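PDB 2W9M: polymerase X from Deinococcus radiodurans, which probably adds deoxynucleotides to growing DNA strands as a family X DNA polymerase and carries a zinc-bound domain of the PHP phosphoesterase type. Local coordinates for residues Ser120-Glu129 / Arg164-Glu172. Sequence-based numbering, arbitrary orientation.
Sequences SLERLREAAE and RAGLAVAEE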
loop_
_atom_site.group_PDB
_atom_site.type_symbol
_atom_site.label_atom_id
_atom_site.label_comp_id
_atom_site.label_asym_id
_atom_site.label_seq_id
_atom_site.Cartn_x
_atom_site.Cartn_y
_atom_site.Cartn_z
ATOM N N SER A 120 -1.838 -3.132 10.188
ATOM C CA SER A 120 -1.389 -4.188 9.280
ATOM C C SER A 120 -0.700 -5.335 9.999
ATOM O O SER A 120 -0.282 -5.201 11.146
ATOM C CB SER A 120 -0.471 -3.620 8.193
ATOM O OG SER A 120 0.750 -3.150 8.741
ATOM N N LEU A 121 -0.595 -6.468 9.316
ATOM C CA LEU A 121 0.095 -7.629 9.855
ATOM C C LEU A 121 1.507 -7.282 10.308
ATOM O O LEU A 121 1.936 -7.658 11.401
ATOM C CB LEU A 121 0.145 -8.742 8.808
ATOM C CG LEU A 121 -0.889 -9.848 9.014
ATOM C CD1 LEU A 121 -2.101 -9.323 9.770
ATOM C CD2 LEU A 121 -1.278 -10.471 7.686
ATOM N N GLU A 122 2.225 -6.560 9.458
ATOM C CA GLU A 122 3.594 -6.175 9.766
ATOM C C GLU A 122 3.677 -5.267 10.991
ATOM O O GLU A 122 4.538 -5.447 11.852
ATOM C CB GLU A 122 4.237 -5.497 8.554
ATOM C CG GLU A 122 5.507 -4.735 8.874
ATOM C CD GLU A 122 6.545 -5.593 9.573
ATOM O OE1 GLU A 122 7.402 -5.018 10.272
ATOM O OE2 GLU A 122 6.501 -6.836 9.431
ATOM N N ARG A 123 2.781 -4.288 11.060
ATOM C CA ARG A 123 2.734 -3.355 12.184
ATOM C C ARG A 123 2.277 -4.046 13.478
ATOM O O ARG A 123 2.676 -3.651 14.576
ATOM C CB ARG A 123 1.821 -2.171 11.842
ATOM C CG ARG A 123 1.581 -1.198 12.980
ATOM C CD ARG A 123 2.773 -0.286 13.205
ATOM N NE ARG A 123 2.515 0.670 14.279
ATOM C CZ ARG A 123 2.818 0.467 15.559
ATOM N NH1 ARG A 123 3.404 -0.662 15.937
ATOM N NH2 ARG A 123 2.536 1.398 16.460
ATOM N N LEU A 124 1.442 -5.073 13.339
ATOM C CA LEU A 124 1.027 -5.891 14.472
ATOM C C LEU A 124 2.228 -6.675 14.979
ATOM O O LEU A 124 2.440 -6.798 16.186
ATOM C CB LEU A 124 -0.073 -6.869 14.057
ATOM C CG LEU A 124 -1.181 -7.234 15.053
ATOM C CD1 LEU A 124 -1.890 -8.505 14.601
ATOM C CD2 LEU A 124 -0.660 -7.394 16.467
ATOM N N ARG A 125 3.017 -7.205 14.049
ATOM C CA ARG A 125 4.186 -8.000 14.407
ATOM C C ARG A 125 5.216 -7.165 15.158
ATOM O O ARG A 125 5.864 -7.647 16.085
ATOM C CB ARG A 125 4.828 -8.616 13.170
ATOM C CG ARG A 125 6.143 -9.293 13.471
ATOM C CD ARG A 125 7.010 -9.393 12.241
ATOM N NE ARG A 125 8.385 -9.047 12.572
ATOM C CZ ARG A 125 8.928 -7.862 12.319
ATOM N NH1 ARG A 125 8.216 -6.925 11.714
ATOM N NH2 ARG A 125 10.183 -7.617 12.658
ATOM N N GLU A 126 5.360 -5.910 14.757
ATOM C CA GLU A 126 6.265 -5.001 15.448
ATOM C C GLU A 126 5.734 -4.652 16.835
ATOM O O GLU A 126 6.500 -4.559 17.798
ATOM C CB GLU A 126 6.472 -3.728 14.628
ATOM C CG GLU A 126 7.200 -3.965 13.317
ATOM C CD GLU A 126 7.057 -2.806 12.350
ATOM O OE1 GLU A 126 6.119 -1.995 12.521
ATOM O OE2 GLU A 126 7.882 -2.706 11.416
ATOM N N ALA A 127 4.422 -4.460 16.936
ATOM C CA ALA A 127 3.802 -4.130 18.215
ATOM C C ALA A 127 4.018 -5.252 19.217
ATOM O O ALA A 127 4.240 -5.001 20.399
ATOM C CB ALA A 127 2.323 -3.856 18.038
ATOM N N ALA A 128 3.957 -6.489 18.736
ATOM C CA ALA A 128 4.214 -7.647 19.582
ATOM C C ALA A 128 5.674 -7.640 20.027
ATOM O O ALA A 128 5.985 -7.862 21.197
ATOM C CB ALA A 128 3.883 -8.940 18.836
ATOM N N GLU A 129 6.558 -7.375 19.073
ATOM C CA GLU A 129 7.997 -7.339 19.301
ATOM C C GLU A 129 8.376 -6.363 20.417
ATOM O O GLU A 129 9.209 -6.669 21.266
ATOM C CB GLU A 129 8.685 -6.897 18.012
ATOM C CG GLU A 129 10.071 -7.452 17.789
ATOM C CD GLU A 129 10.051 -8.674 16.901
ATOM O OE1 GLU A 129 9.176 -9.541 17.109
ATOM O OE2 GLU A 129 10.904 -8.764 15.994
ATOM N N ARG A 164 6.584 -4.341 2.552
ATOM C CA ARG A 164 6.635 -3.817 3.914
ATOM C C ARG A 164 7.294 -4.799 4.883
ATOM O O ARG A 164 8.226 -4.438 5.593
ATOM C CB ARG A 164 5.229 -3.453 4.407
ATOM C CG ARG A 164 5.209 -2.878 5.812
ATOM C CD ARG A 164 3.798 -2.775 6.385
ATOM N NE ARG A 164 2.996 -1.744 5.734
ATOM C CZ ARG A 164 1.931 -1.992 4.979
ATOM N NH1 ARG A 164 1.535 -3.244 4.784
ATOM N NH2 ARG A 164 1.261 -0.992 4.422
ATOM N N ALA A 165 6.805 -6.036 4.906
ATOM C CA ALA A 165 7.359 -7.069 5.782
ATOM C C ALA A 165 8.820 -7.376 5.469
ATOM O O ALA A 165 9.653 -7.443 6.371
ATOM C CB ALA A 165 6.522 -8.341 5.703
ATOM N N GLY A 166 9.130 -7.568 4.192
ATOM C CA GLY A 166 10.492 -7.856 3.779
ATOM C C GLY A 166 11.466 -6.749 4.145
ATOM O O GLY A 166 12.575 -7.003 4.608
ATOM N N LEU A 167 11.048 -5.508 3.937
ATOM C CA LEU A 167 11.904 -4.358 4.210
ATOM C C LEU A 167 12.083 -4.145 5.712
ATOM O O LEU A 167 13.186 -3.863 6.177
ATOM C CB LEU A 167 11.329 -3.099 3.555
ATOM C CG LEU A 167 12.239 -1.885 3.358
ATOM C CD1 LEU A 167 13.614 -2.317 2.892
ATOM C CD2 LEU A 167 11.618 -0.918 2.357
ATOM N N ALA A 168 10.994 -4.284 6.464
ATOM C CA ALA A 168 11.046 -4.167 7.920
ATOM C C ALA A 168 11.985 -5.204 8.531
ATOM O O ALA A 168 12.810 -4.877 9.379
ATOM C CB ALA A 168 9.649 -4.305 8.514
ATOM N N VAL A 169 11.855 -6.454 8.098
ATOM C CA VAL A 169 12.699 -7.525 8.618
ATOM C C VAL A 169 14.170 -7.317 8.254
ATOM O O VAL A 169 15.051 -7.493 9.095
ATOM C CB VAL A 169 12.217 -8.914 8.155
ATOM C CG1 VAL A 169 13.242 -9.979 8.520
ATOM C CG2 VAL A 169 10.857 -9.232 8.775
ATOM N N ALA A 170 14.437 -6.929 7.012
ATOM C CA ALA A 170 15.811 -6.655 6.600
ATOM C C ALA A 170 16.406 -5.498 7.403
ATOM O O ALA A 170 17.565 -5.553 7.821
ATOM C CB ALA A 170 15.889 -6.370 5.110
ATOM N N GLU A 171 15.614 -4.454 7.622
ATOM C CA GLU A 171 16.060 -3.321 8.436
ATOM C C GLU A 171 16.356 -3.729 9.882
ATOM O O GLU A 171 17.333 -3.274 10.473
ATOM C CB GLU A 171 15.041 -2.176 8.384
ATOM C CG GLU A 171 14.729 -1.533 9.740
ATOM C CD GLU A 171 13.299 -1.800 10.221
ATOM O OE1 GLU A 171 12.346 -1.302 9.576
ATOM O OE2 GLU A 171 13.126 -2.490 11.254
ATOM N N GLU A 172 15.522 -4.604 10.435
ATOM C CA GLU A 172 15.696 -5.080 11.804
ATOM C C GLU A 172 16.949 -5.943 11.965
ATOM O O GLU A 172 17.701 -5.773 12.925
ATOM C CB GLU A 172 14.459 -5.855 12.267
ATOM C CG GLU A 172 14.433 -6.163 13.756
ATOM C CD GLU A 172 13.212 -6.970 14.167
ATOM O OE1 GLU A 172 12.821 -6.907 15.354
ATOM O OE2 GLU A 172 12.641 -7.664 13.299
#
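A salt-bridge network of E122, R125, E129 and E172 joins two helices of the family X polymerase region, 121-129 and 164-172, which run in roughly the same direction, inclined by 29°, with axes 9.9 Å apart at closest. R125 sits at its centre, an apt residue because its flat guanidinium can serve several carboxylates around its edge. R125 NH1 lies 2.5 Å from E122 OE1 on the same helix, while R125 NH2 crosses to E172 OE2, also 2.5 Å away, and makes a long bridge to E129. E172 meets the guanidinium at its edge, its carboxylate plane turned 76° to it, and V169 CG2 lies over one face. R125 NE bridges to E229, so acids outnumber this buried cation, which would probably favour a proton on one of them. E129 OE2, hydrogen-bonded to Y228, comes within 2.7 Å of E172 OE1. Small A168 lets the helices approach here: its CB faces the carboxylate of E122, whose OE2 also reaches A165.

At the other end R164 suits its place by having a long aliphatic stem. With CG anti to the backbone N (chi1 -179°), R164 CD packs 3.5 Å from E122 CB, and the bend at chi3 carries the guanidinium past S120 to a salt bridge with D525. R164 also touches Y528 of helix 526-535, its side chain about 9 Å from that of the zinc ligand D516. An alanine here is likely to uncover the E122 methylenes and leave D525 without this arginine mate. S120 fits the N-cap, its OG accepting from R123 N at 3.3 Å, while S120 CB lies over one face of the R164 guanidinium, 4.0 Å from R164 NH1.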